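Local atomic coordinates of uncharacterized protein (Mycobacterium tuberculosis, PDB entry 3KFW), a protein that is of unknown function but, as a member of the PaaX family of transcriptional repressors, probably binds DNA and regulates transcription. Residues D74-P79 / H112-E117; G173-A178 / F185-A190; L196-L201 / G214-Y219. All blocks are in the same frame, centred on the assembly; numbering follows the deposited sequence.

Contacts 1 and 3 adjoin, their centres 10 Å apart, and two bonds between an arginine and a main-chain oxygen join them: Arg114 NH2 lies 2.9 Å from Leu196 O, and Arg216 NE lies 3.1 Å from Met77 O, both probable hydrogen bonds. Arg114 also meets Ala76 O in contact 1, so that both contacts converge on the end of helix 64-77, one arginine coming from the central Cas2-like region and the other from helix 212-234. Contact 2 joins helices 161-177 and 181-195 within the C-terminal region. Its centre is 14 Å from that of contact 3, which it touches loosely, Met175 CE lying 4.1 Å from Ala218 O, and 22 Å from that of contact 1, which it does not touch.

Contact 1 (D74-P79 / H112-E117); sequences DEAMRP and HKRFGE
The carbonyl oxygen of Ala76 receives the guanidinium of Arg114, with NH1 hydrogen-bonded to O at 2.6 Å. The bond is short but bent, its N-H...O angle being 133°. From the carbonyl's side the approach is regular: the nitrogen lies in the carbonyl plane on a lone pair, with a C=O...N angle of 137°. The oxygen sits at the guanidinium edge, somewhat tilted from its plane, and NH2 is also near it at 3.1 Å.

Two carbons of 74-79 also lie against the guanidinium nitrogens. Ala76 CB is 4.1 Å from Arg114 NH2, and Pro79 CG comes within 3.8 Å of NH1, the proline ring and the arginine chain crossing at about a right angle. The reach of Arg114 follows from its torsions: CG stands beside the backbone N and anti to the carbonyl carbon (chi1 -51°), and from CG to NE the chain is extended, carrying the charge across while the nearest alpha carbons, those of Ala76 and His112, stay 9.1 Å apart.

Both backbones are turning here. Arg114, with positive phi, is the C-prime residue of the Schellman motif that ends helix 100-112, whereas Arg78 is the first residue to leave helix 64-77, its N still bonded to Asp74 O at 2.9 Å. Met200 packs against Pro79, and NH2 of Arg114 is hydrogen-bonded to Leu196 O.

The contact therefore joins the Cas2-like region to the last turn of helix 64-77. A cationic group bound to a carbonyl at a helix C-terminus is consistent with favourable interaction with the negative end of the helix dipole, and the shared guanidinium would limit the rotation of Arg114.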
ATOM      1  N   ASP A  74      27.796 -15.930 -14.120  1.00 46.53           N
ATOM      2  CA  ASP A  74      27.828 -15.780 -15.594  1.00 46.70           C
ATOM      3  C   ASP A  74      26.524 -16.092 -16.330  1.00 46.53           C
ATOM      4  O   ASP A  74      26.239 -15.468 -17.357  1.00 46.72           O
ATOM      5  CB  ASP A  74      28.981 -16.585 -16.201  1.00 47.27           C
ATOM      6  CG  ASP A  74      30.321 -16.243 -15.564  1.00 49.31           C
ATOM      7  OD1 ASP A  74      30.410 -15.154 -14.940  1.00 51.93           O
ATOM      8  OD2 ASP A  74      31.276 -17.048 -15.667  1.00 48.38           O
ATOM      9  N   GLU A  75      25.736 -17.039 -15.822  1.00 46.17           N
ATOM     10  CA  GLU A  75      24.363 -17.224 -16.320  1.00 46.09           C
ATOM     11  C   GLU A  75      23.386 -16.168 -15.721  1.00 45.98           C
ATOM     12  O   GLU A  75      22.174 -16.177 -16.004  1.00 46.04           O
ATOM     13  CB  GLU A  75      23.895 -18.679 -16.111  1.00 45.89           C
ATOM     14  CG  GLU A  75      22.590 -19.088 -16.816  1.00 45.99           C
ATOM     15  CD  GLU A  75      22.457 -18.537 -18.233  1.00 45.64           C
ATOM     16  N   ALA A  76      23.923 -15.260 -14.900  1.00 45.74           N
ATOM     17  CA  ALA A  76      23.166 -14.111 -14.378  1.00 45.48           C
ATOM     18  C   ALA A  76      23.477 -12.876 -15.221  1.00 45.82           C
ATOM     19  O   ALA A  76      22.639 -11.987 -15.358  1.00 45.09           O
ATOM     20  CB  ALA A  76      23.504 -13.848 -12.909  1.00 44.85           C
HETATM   21  N   MSE A  77      24.701 -12.828 -15.756  1.00 46.34           N
HETATM   22  CA  MSE A  77      25.174 -11.757 -16.651  1.00 46.86           C
HETATM   23  C   MSE A  77      24.786 -12.024 -18.110  1.00 46.47           C
HETATM   24  O   MSE A  77      24.682 -11.109 -18.906  1.00 46.50           O
HETATM   25  CB  MSE A  77      26.699 -11.652 -16.577  1.00 47.74           C
HETATM   26  CG  MSE A  77      27.322 -10.572 -15.678  1.00 49.39           C
HETATM   27 SE   MSE A  77      29.281 -10.588 -16.034  1.00 55.66          SE
HETATM   28  CE  MSE A  77      29.251 -10.131 -17.988  1.00 46.69           C
ATOM     29  N   ARG A  78      24.632 -13.294 -18.456  1.00 46.63           N
ATOM     30  CA  ARG A  78      24.053 -13.691 -19.729  1.00 46.72           C
ATOM     31  C   ARG A  78      23.040 -14.814 -19.498  1.00 47.04           C
ATOM     32  O   ARG A  78      23.361 -15.996 -19.725  1.00 47.63           O
ATOM     33  CB  ARG A  78      25.120 -14.113 -20.755  1.00 46.55           C
ATOM     34  CG  ARG A  78      24.664 -13.737 -22.164  1.00 45.11           C
ATOM     35  CD  ARG A  78      23.999 -12.366 -22.071  1.00 39.71           C
ATOM     36  NE  ARG A  78      23.200 -11.991 -23.223  1.00 39.53           N
ATOM     37  CZ  ARG A  78      21.927 -12.342 -23.429  1.00 38.17           C
ATOM     38  NH1 ARG A  78      21.295 -11.907 -24.510  1.00 36.28           N
ATOM     39  NH2 ARG A  78      21.284 -13.132 -22.574  1.00 37.67           N
ATOM     40  N   PRO A  79      21.830 -14.450 -19.006  1.00 46.75           N
ATOM     41  CA  PRO A  79      20.788 -15.408 -18.690  1.00 46.61           C
ATOM     42  C   PRO A  79      19.952 -15.621 -19.911  1.00 46.64           C
ATOM     43  O   PRO A  79      19.376 -14.662 -20.424  1.00 46.57           O
ATOM     44  CB  PRO A  79      19.952 -14.693 -17.625  1.00 46.43           C
ATOM     45  CG  PRO A  79      20.508 -13.323 -17.502  1.00 46.44           C
ATOM     46  CD  PRO A  79      21.409 -13.088 -18.654  1.00 46.75           C
ATOM     47  N   HIS A 112      17.004  -9.307  -7.466  1.00 30.71           N
ATOM     48  CA  HIS A 112      17.804 -10.402  -8.002  1.00 31.17           C
ATOM     49  C   HIS A 112      17.214 -11.078  -9.250  1.00 30.37           C
ATOM     50  O   HIS A 112      17.944 -11.499 -10.134  1.00 31.05           O
ATOM     51  CB  HIS A 112      18.078 -11.457  -6.902  1.00 30.50           C
ATOM     52  CG  HIS A 112      18.944 -12.598  -7.359  1.00 33.36           C
ATOM     53  ND1 HIS A 112      20.326 -12.542  -7.341  1.00 37.41           N
ATOM     54  CD2 HIS A 112      18.629 -13.836  -7.825  1.00 35.40           C
ATOM     55  CE1 HIS A 112      20.824 -13.692  -7.775  1.00 35.65           C
ATOM     56  NE2 HIS A 112      19.815 -14.492  -8.080  1.00 35.42           N
ATOM     57  N   LYS A 113      15.906 -11.237  -9.289  1.00 30.33           N
ATOM     58  CA  LYS A 113      15.243 -11.797 -10.472  1.00 30.38           C
ATOM     59  C   LYS A 113      14.862 -10.702 -11.482  1.00 30.34           C
ATOM     60  O   LYS A 113      14.123 -10.957 -12.422  1.00 30.62           O
ATOM     61  CB  LYS A 113      13.981 -12.505 -10.028  1.00 30.39           C
ATOM     62  CG  LYS A 113      14.253 -13.699  -9.195  1.00 30.27           C
ATOM     63  CD  LYS A 113      12.941 -14.312  -8.769  1.00 32.52           C
ATOM     64  CE  LYS A 113      13.215 -15.502  -7.815  1.00 34.18           C
ATOM     65  NZ  LYS A 113      13.394 -16.723  -8.612  1.00 33.67           N
ATOM     66  N   ARG A 114      15.306  -9.462 -11.215  1.00 30.18           N
ATOM     67  CA  ARG A 114      15.236  -8.334 -12.141  1.00 29.41           C
ATOM     68  C   ARG A 114      13.813  -7.937 -12.484  1.00 28.78           C
ATOM     69  O   ARG A 114      13.480  -7.693 -13.643  1.00 29.02           O
ATOM     70  CB  ARG A 114      16.131  -8.599 -13.357  1.00 29.67           C
ATOM     71  CG  ARG A 114      17.511  -8.998 -12.841  1.00 32.00           C
ATOM     72  CD  ARG A 114      18.443  -9.442 -13.900  1.00 37.10           C
ATOM     73  NE  ARG A 114      19.786  -9.304 -13.365  1.00 38.28           N
ATOM     74  CZ  ARG A 114      20.727 -10.199 -13.557  1.00 41.29           C
ATOM     75  NH1 ARG A 114      20.437 -11.291 -14.263  1.00 41.07           N
ATOM     76  NH2 ARG A 114      21.934 -10.028 -13.019  1.00 41.34           N
ATOM     77  N   PHE A 115      12.985  -7.903 -11.433  1.00 27.94           N
ATOM     78  CA  PHE A 115      11.664  -7.289 -11.456  1.00 27.31           C
ATOM     79  C   PHE A 115      11.775  -5.830 -11.035  1.00 27.42           C
ATOM     80  O   PHE A 115      12.641  -5.497 -10.242  1.00 26.90           O
ATOM     81  CB  PHE A 115      10.704  -8.054 -10.535  1.00 26.60           C
ATOM     82  CG  PHE A 115      10.199  -9.343 -11.146  1.00 23.10           C
ATOM     83  CD1 PHE A 115      11.003 -10.485 -11.170  1.00 20.88           C
ATOM     84  CD2 PHE A 115       8.939  -9.418 -11.683  1.00 17.98           C
ATOM     85  CE1 PHE A 115      10.556 -11.656 -11.739  1.00 18.20           C
ATOM     86  CE2 PHE A 115       8.486 -10.599 -12.251  1.00 16.95           C
ATOM     87  CZ  PHE A 115       9.298 -11.703 -12.297  1.00 16.77           C
ATOM     88  N   GLY A 116      10.943  -4.966 -11.622  1.00 27.24           N
ATOM     89  CA  GLY A 116      10.842  -3.571 -11.194  1.00 27.07           C
ATOM     90  C   GLY A 116       9.528  -3.345 -10.450  1.00 27.26           C
ATOM     91  O   GLY A 116       8.509  -3.982 -10.702  1.00 27.07           O
ATOM     92  N   GLU A 117       9.564  -2.437  -9.513  1.00 27.38           N
ATOM     93  CA  GLU A 117       8.410  -2.139  -8.736  1.00 28.05           C
ATOM     94  C   GLU A 117       7.568  -1.038  -9.424  1.00 28.81           C
ATOM     95  O   GLU A 117       7.981   0.137  -9.450  1.00 28.20           O
ATOM     96  CB  GLU A 117       8.864  -1.719  -7.331  1.00 27.20           C
ATOM     97  CG  GLU A 117       7.739  -1.411  -6.385  1.00 27.92           C
ATOM     98  CD  GLU A 117       8.230  -1.299  -4.992  1.00 33.23           C
ATOM     99  OE1 GLU A 117       7.471  -1.652  -4.070  1.00 36.48           O
ATOM    100  OE2 GLU A 117       9.409  -0.893  -4.808  1.00 35.60           O
TER

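Contact 2 (G173-A178 / F185-A190); sequences GDMAAA and FVVAAA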
ATOM      1  N   GLY A 173      33.980   5.108 -20.023  1.00 30.58           N
ATOM      2  CA  GLY A 173      34.979   6.195 -19.832  1.00 31.80           C
ATOM      3  C   GLY A 173      36.051   5.911 -18.766  1.00 33.48           C
ATOM      4  O   GLY A 173      37.240   6.207 -18.978  1.00 34.38           O
ATOM      5  N   ASP A 174      35.651   5.307 -17.635  1.00 33.41           N
ATOM      6  CA  ASP A 174      36.578   4.926 -16.569  1.00 33.65           C
ATOM      7  C   ASP A 174      37.600   3.868 -17.045  1.00 34.06           C
ATOM      8  O   ASP A 174      38.806   3.999 -16.754  1.00 33.82           O
ATOM      9  CB  ASP A 174      35.821   4.378 -15.345  1.00 34.23           C
ATOM     10  CG  ASP A 174      35.141   5.472 -14.479  1.00 35.81           C
ATOM     11  OD1 ASP A 174      35.353   6.697 -14.709  1.00 38.95           O
ATOM     12  OD2 ASP A 174      34.379   5.091 -13.540  1.00 36.36           O
HETATM   13  N   MSE A 175      37.115   2.821 -17.738  1.00 33.94           N
HETATM   14  CA  MSE A 175      37.977   1.831 -18.390  1.00 33.78           C
HETATM   15  C   MSE A 175      38.916   2.471 -19.436  1.00 33.90           C
HETATM   16  O   MSE A 175      40.143   2.343 -19.335  1.00 33.82           O
HETATM   17  CB  MSE A 175      37.149   0.700 -19.014  1.00 34.50           C
HETATM   18  CG  MSE A 175      37.972  -0.574 -19.476  1.00 33.38           C
HETATM   19 SE   MSE A 175      38.850  -1.446 -17.949  1.00 38.42          SE
HETATM   20  CE  MSE A 175      37.617  -2.942 -17.614  1.00 35.29           C
ATOM     21  N   ALA A 176      38.361   3.193 -20.408  1.00 33.75           N
ATOM     22  CA  ALA A 176      39.199   3.895 -21.401  1.00 33.40           C
ATOM     23  C   ALA A 176      40.340   4.665 -20.690  1.00 33.37           C
ATOM     24  O   ALA A 176      41.482   4.629 -21.121  1.00 32.26           O
ATOM     25  CB  ALA A 176      38.342   4.829 -22.254  1.00 32.20           C
ATOM     26  N   ALA A 177      40.009   5.338 -19.580  1.00 33.55           N
ATOM     27  CA  ALA A 177      40.980   6.115 -18.816  1.00 33.68           C
ATOM     28  C   ALA A 177      41.857   5.291 -17.863  1.00 34.63           C
ATOM     29  O   ALA A 177      42.832   5.826 -17.337  1.00 35.34           O
ATOM     30  CB  ALA A 177      40.271   7.171 -18.030  1.00 33.36           C
ATOM     31  N   ALA A 178      41.526   4.025 -17.599  1.00 34.41           N
ATOM     32  CA  ALA A 178      42.323   3.290 -16.631  1.00 34.27           C
ATOM     33  C   ALA A 178      43.706   3.064 -17.196  1.00 34.85           C
ATOM     34  O   ALA A 178      43.895   2.911 -18.411  1.00 34.72           O
ATOM     35  CB  ALA A 178      41.682   2.012 -16.209  1.00 33.87           C
ATOM     36  N   PHE A 185      41.253  -3.542 -13.175  1.00 33.66           N
ATOM     37  CA  PHE A 185      40.619  -4.492 -12.289  1.00 33.43           C
ATOM     38  C   PHE A 185      39.462  -3.813 -11.528  1.00 33.45           C
ATOM     39  O   PHE A 185      38.323  -4.292 -11.568  1.00 34.34           O
ATOM     40  CB  PHE A 185      41.654  -5.095 -11.332  1.00 32.98           C
ATOM     41  CG  PHE A 185      41.052  -5.899 -10.247  1.00 32.66           C
ATOM     42  CD1 PHE A 185      41.084  -7.284 -10.301  1.00 31.57           C
ATOM     43  CD2 PHE A 185      40.428  -5.275  -9.169  1.00 34.47           C
ATOM     44  CE1 PHE A 185      40.516  -8.055  -9.296  1.00 31.83           C
ATOM     45  CE2 PHE A 185      39.838  -6.022  -8.163  1.00 36.13           C
ATOM     46  CZ  PHE A 185      39.898  -7.440  -8.229  1.00 36.36           C
ATOM     47  N   VAL A 186      39.742  -2.697 -10.852  1.00 32.66           N
ATOM     48  CA  VAL A 186      38.701  -1.985 -10.086  1.00 31.69           C
ATOM     49  C   VAL A 186      37.514  -1.567 -10.961  1.00 32.07           C
ATOM     50  O   VAL A 186      36.352  -1.679 -10.547  1.00 33.49           O
ATOM     51  CB  VAL A 186      39.274  -0.747  -9.325  1.00 31.80           C
ATOM     52  CG1 VAL A 186      38.154   0.059  -8.677  1.00 28.68           C
ATOM     53  CG2 VAL A 186      40.340  -1.192  -8.306  1.00 29.34           C
ATOM     54  N   VAL A 187      37.792  -1.084 -12.163  1.00 30.99           N
ATOM     55  CA  VAL A 187      36.705  -0.760 -13.082  1.00 30.13           C
ATOM     56  C   VAL A 187      35.867  -1.983 -13.522  1.00 29.48           C
ATOM     57  O   VAL A 187      34.638  -1.919 -13.562  1.00 29.85           O
ATOM     58  CB  VAL A 187      37.220  -0.045 -14.315  1.00 30.08           C
ATOM     59  CG1 VAL A 187      36.104   0.095 -15.265  1.00 29.00           C
ATOM     60  CG2 VAL A 187      37.792   1.331 -13.916  1.00 28.64           C
ATOM     61  N   ALA A 188      36.518  -3.093 -13.837  1.00 28.06           N
ATOM     62  CA  ALA A 188      35.796  -4.334 -14.108  1.00 27.00           C
ATOM     63  C   ALA A 188      34.859  -4.804 -12.978  1.00 27.62           C
ATOM     64  O   ALA A 188      33.701  -5.178 -13.263  1.00 28.15           O
ATOM     65  CB  ALA A 188      36.780  -5.429 -14.437  1.00 27.85           C
ATOM     66  N   ALA A 189      35.348  -4.849 -11.727  1.00 26.58           N
ATOM     67  CA  ALA A 189      34.476  -5.144 -10.583  1.00 27.80           C
ATOM     68  C   ALA A 189      33.303  -4.134 -10.524  1.00 29.21           C
ATOM     69  O   ALA A 189      32.182  -4.512 -10.187  1.00 31.43           O
ATOM     70  CB  ALA A 189      35.259  -5.190  -9.232  1.00 24.56           C
ATOM     71  N   ALA A 190      33.512  -2.874 -10.881  1.00 29.87           N
ATOM     72  CA  ALA A 190      32.345  -1.945 -10.919  1.00 31.53           C
ATOM     73  C   ALA A 190      31.331  -2.361 -11.982  1.00 32.73           C
ATOM     74  O   ALA A 190      30.100  -2.252 -11.771  1.00 34.03           O
ATOM     75  CB  ALA A 190      32.775  -0.476 -11.121  1.00 29.89           C
TER
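Helices 173-177 and 185-190 run nearly antiparallel, at 164° between their N-to-C directions, with axes 9.4 Å apart at closest approach and the alpha carbons of Met175 and Val187 6.0 Å apart. They belong to helices 161-177 and 181-195, joined by a short turn, so the motif is an alpha-helical hairpin in the PaaX-like C-terminal region.

Val187 fills the middle of the interface, dividing its two methyls between neighbouring residues of the facing helix. CG1, which stands anti to its backbone N (chi1 173°), touches the main chain and side chain of Met175 together, at 3.8 Å from N and 3.9 Å from CB. CG2 instead meets Asp174 CB at 3.9 Å, near the more exposed border. Asp174 thus contributes its methylene to this side of the packing.

Met175, a selenomethionine, approaches differently. Its CG is anti to the backbone N (chi1 -168°), and bends at chi2 and chi3 bring the end of the chain toward the partner helix, although its first bond does not point there. On this path SE passes 4.1 Å from Val187 CG1, and the methyl reaches the next residue along the helix.

Phe222 of helix 212-234 covers both Met175 and Ala188, adding a third helix to the hairpin. Phe222 also touches Phe185, which packs on Ser7 and Ser11 of helix 5-13, while Val186 packs on Thr4 of the second subunit. At the end of its bent chain, Met175 CE rests 3.9 Å from Ala188 N and 4.1 Å from Ala188 CB.

Contact 3 (L196-L201 / G214-Y219); sequences LTDPML and GLRAAY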
ATOM      1  N   LEU A 196      24.811  -6.627 -12.780  1.00 35.01           N
ATOM      2  CA  LEU A 196      24.008  -7.415 -11.855  1.00 35.09           C
ATOM      3  C   LEU A 196      22.623  -6.837 -11.753  1.00 35.08           C
ATOM      4  O   LEU A 196      21.662  -7.590 -11.485  1.00 35.68           O
ATOM      5  CB  LEU A 196      24.644  -7.458 -10.455  1.00 34.92           C
ATOM      6  CG  LEU A 196      25.749  -8.506 -10.175  1.00 36.13           C
ATOM      7  CD1 LEU A 196      26.134  -8.407  -8.695  1.00 35.92           C
ATOM      8  CD2 LEU A 196      25.327  -9.926 -10.514  1.00 34.63           C
ATOM      9  N   THR A 197      22.545  -5.511 -11.950  1.00 33.86           N
ATOM     10  CA  THR A 197      21.299  -4.768 -11.897  1.00 32.96           C
ATOM     11  C   THR A 197      20.673  -4.557 -13.264  1.00 32.88           C
ATOM     12  O   THR A 197      19.673  -3.849 -13.360  1.00 32.76           O
ATOM     13  CB  THR A 197      21.437  -3.347 -11.218  1.00 33.44           C
ATOM     14  OG1 THR A 197      22.000  -2.423 -12.130  1.00 30.86           O
ATOM     15  CG2 THR A 197      22.277  -3.368  -9.891  1.00 32.15           C
ATOM     16  N   ASP A 198      21.269  -5.139 -14.325  1.00 32.18           N
ATOM     17  CA  ASP A 198      20.779  -4.944 -15.676  1.00 29.99           C
ATOM     18  C   ASP A 198      19.325  -5.428 -15.780  1.00 28.94           C
ATOM     19  O   ASP A 198      19.022  -6.586 -15.410  1.00 26.54           O
ATOM     20  CB  ASP A 198      21.639  -5.724 -16.652  1.00 30.24           C
ATOM     21  CG  ASP A 198      21.322  -5.396 -18.146  1.00 32.84           C
ATOM     22  OD1 ASP A 198      20.202  -4.952 -18.537  1.00 30.81           O
ATOM     23  OD2 ASP A 198      22.239  -5.589 -18.951  1.00 36.61           O
ATOM     24  N   PRO A 199      18.421  -4.557 -16.291  1.00 27.73           N
ATOM     25  CA  PRO A 199      17.058  -5.051 -16.390  1.00 28.10           C
ATOM     26  C   PRO A 199      16.830  -6.054 -17.509  1.00 28.62           C
ATOM     27  O   PRO A 199      15.741  -6.603 -17.593  1.00 28.08           O
ATOM     28  CB  PRO A 199      16.222  -3.783 -16.563  1.00 27.71           C
ATOM     29  CG  PRO A 199      17.163  -2.769 -17.032  1.00 26.94           C
ATOM     30  CD  PRO A 199      18.467  -3.095 -16.418  1.00 27.92           C
HETATM   31  N   MSE A 200      17.851  -6.307 -18.347  1.00 30.10           N
HETATM   32  CA  MSE A 200      17.830  -7.430 -19.291  1.00 30.80           C
HETATM   33  C   MSE A 200      16.651  -7.319 -20.203  1.00 29.77           C
HETATM   34  O   MSE A 200      15.907  -8.291 -20.351  1.00 28.84           O
HETATM   35  CB  MSE A 200      17.656  -8.712 -18.506  1.00 32.14           C
HETATM   36  CG  MSE A 200      18.489  -9.790 -18.965  1.00 39.17           C
HETATM   37 SE   MSE A 200      20.267  -9.139 -18.632  1.00 56.47          SE
HETATM   38  CE  MSE A 200      20.579  -9.876 -16.858  1.00 48.31           C
ATOM     39  N   LEU A 201      16.467  -6.127 -20.781  1.00 29.21           N
ATOM     40  CA  LEU A 201      15.267  -5.818 -21.530  1.00 29.15           C
ATOM     41  C   LEU A 201      15.342  -6.458 -22.910  1.00 29.73           C
ATOM     42  O   LEU A 201      16.419  -6.545 -23.492  1.00 29.68           O
ATOM     43  CB  LEU A 201      15.087  -4.287 -21.652  1.00 29.00           C
ATOM     44  CG  LEU A 201      14.644  -3.446 -20.433  1.00 29.88           C
ATOM     45  CD1 LEU A 201      14.613  -1.977 -20.724  1.00 26.71           C
ATOM     46  CD2 LEU A 201      13.262  -3.834 -19.918  1.00 32.91           C
ATOM     47  N   GLY A 214      28.297  -2.892 -24.719  1.00 33.09           N
ATOM     48  CA  GLY A 214      29.571  -2.221 -24.469  1.00 33.27           C
ATOM     49  C   GLY A 214      30.144  -2.697 -23.142  1.00 34.03           C
ATOM     50  O   GLY A 214      31.341  -3.001 -23.053  1.00 33.69           O
ATOM     51  N   LEU A 215      29.298  -2.779 -22.106  1.00 34.08           N
ATOM     52  CA  LEU A 215      29.785  -3.169 -20.766  1.00 34.32           C
ATOM     53  C   LEU A 215      30.207  -4.654 -20.712  1.00 34.09           C
ATOM     54  O   LEU A 215      31.252  -4.966 -20.193  1.00 35.04           O
ATOM     55  CB  LEU A 215      28.780  -2.804 -19.673  1.00 34.35           C
ATOM     56  CG  LEU A 215      28.546  -1.317 -19.302  1.00 33.62           C
ATOM     57  CD1 LEU A 215      27.182  -1.110 -18.665  1.00 27.42           C
ATOM     58  CD2 LEU A 215      29.619  -0.760 -18.388  1.00 32.80           C
ATOM     59  N   ARG A 216      29.422  -5.556 -21.299  1.00 33.79           N
ATOM     60  CA  ARG A 216      29.817  -6.960 -21.470  1.00 32.65           C
ATOM     61  C   ARG A 216      31.125  -7.171 -22.261  1.00 32.81           C
ATOM     62  O   ARG A 216      31.979  -7.970 -21.806  1.00 34.66           O
ATOM     63  CB  ARG A 216      28.677  -7.787 -22.093  1.00 32.16           C
ATOM     64  CG  ARG A 216      27.597  -8.061 -21.118  1.00 30.86           C
ATOM     65  CD  ARG A 216      26.342  -8.655 -21.721  1.00 31.38           C
ATOM     66  NE  ARG A 216      25.362  -8.664 -20.639  1.00 33.15           N
ATOM     67  CZ  ARG A 216      24.369  -7.775 -20.514  1.00 32.56           C
ATOM     68  NH1 ARG A 216      24.201  -6.858 -21.469  1.00 25.24           N
ATOM     69  NH2 ARG A 216      23.543  -7.821 -19.448  1.00 27.27           N
ATOM     70  N   ALA A 217      31.292  -6.504 -23.410  1.00 31.68           N
ATOM     71  CA  ALA A 217      32.546  -6.576 -24.211  1.00 31.60           C
ATOM     72  C   ALA A 217      33.799  -6.144 -23.417  1.00 31.67           C
ATOM     73  O   ALA A 217      34.852  -6.809 -23.485  1.00 31.82           O
ATOM     74  CB  ALA A 217      32.440  -5.794 -25.527  1.00 29.94           C
ATOM     75  N   ALA A 218      33.660  -5.073 -22.635  1.00 31.44           N
ATOM     76  CA  ALA A 218      34.753  -4.529 -21.862  1.00 31.41           C
ATOM     77  C   ALA A 218      35.093  -5.476 -20.728  1.00 32.46           C
ATOM     78  O   ALA A 218      36.273  -5.658 -20.402  1.00 33.38           O
ATOM     79  CB  ALA A 218      34.379  -3.186 -21.315  1.00 31.60           C
ATOM     80  N   TYR A 219      34.073  -6.082 -20.120  1.00 32.39           N
ATOM     81  CA  TYR A 219      34.331  -7.076 -19.083  1.00 32.25           C
ATOM     82  C   TYR A 219      34.977  -8.298 -19.691  1.00 31.37           C
ATOM     83  O   TYR A 219      35.959  -8.798 -19.134  1.00 31.01           O
ATOM     84  CB  TYR A 219      33.079  -7.478 -18.282  1.00 32.67           C
ATOM     85  CG  TYR A 219      33.371  -8.641 -17.363  1.00 34.48           C
ATOM     86  CD1 TYR A 219      33.001  -9.943 -17.705  1.00 38.43           C
ATOM     87  CD2 TYR A 219      34.076  -8.454 -16.165  1.00 36.88           C
ATOM     88  CE1 TYR A 219      33.316 -11.034 -16.871  1.00 38.26           C
ATOM     89  CE2 TYR A 219      34.387  -9.526 -15.330  1.00 37.65           C
ATOM     90  CZ  TYR A 219      34.011 -10.804 -15.690  1.00 39.48           C
ATOM     91  OH  TYR A 219      34.317 -11.852 -14.852  1.00 42.13           O
TER
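An Asx turn in the loop after helix 181-195 presents Asp198 to Arg216 of helix 212-234, and the buried salt bridge between them is the close part of this contact. Arg216 NH2 donates to Asp198 OD2 at 2.6 Å, with an N-H...O angle of 151°. The nitrogen comes from above the carboxylate plane, while the oxygen lies near the guanidinium edge, slightly tilted from its plane; the two planes are turned 32° from each other, and the side chains cross at about a right angle. NH1 is farther from OD2, at 3.4 Å, which makes the grip one-sided. Met200, a selenomethionine bent at chi2 and chi3, brings SE to 3.6 Å from NH2, oblique to the guanidinium.

The backbones, by contrast, are well separated. The closest alpha carbons, of Asp198 and Leu215, are 10.5 Å apart, and the gap is spanned by Arg216, whose chain runs extended from CG to NE. Leu215 points toward the loop yet packs instead with Trp164, Leu171, Met191 and His194. The looser side is that of Arg216, which is partly exposed, whereas Asp198 and Met200 are buried.

Within the PaaX-like C-terminal region the contact thus ties the loop to the long last helix. Trp164 and Trp210 pack against Asp198, and Arg216 NE is engaged by Met77 O, so its guanidinium is held from two directions. The carboxylate is likewise divided: with CG anti to the backbone N (chi1 -171°), OD2 serves the arginine, while OD1 receives Met200 N at 2.7 Å in a nearly straight bond.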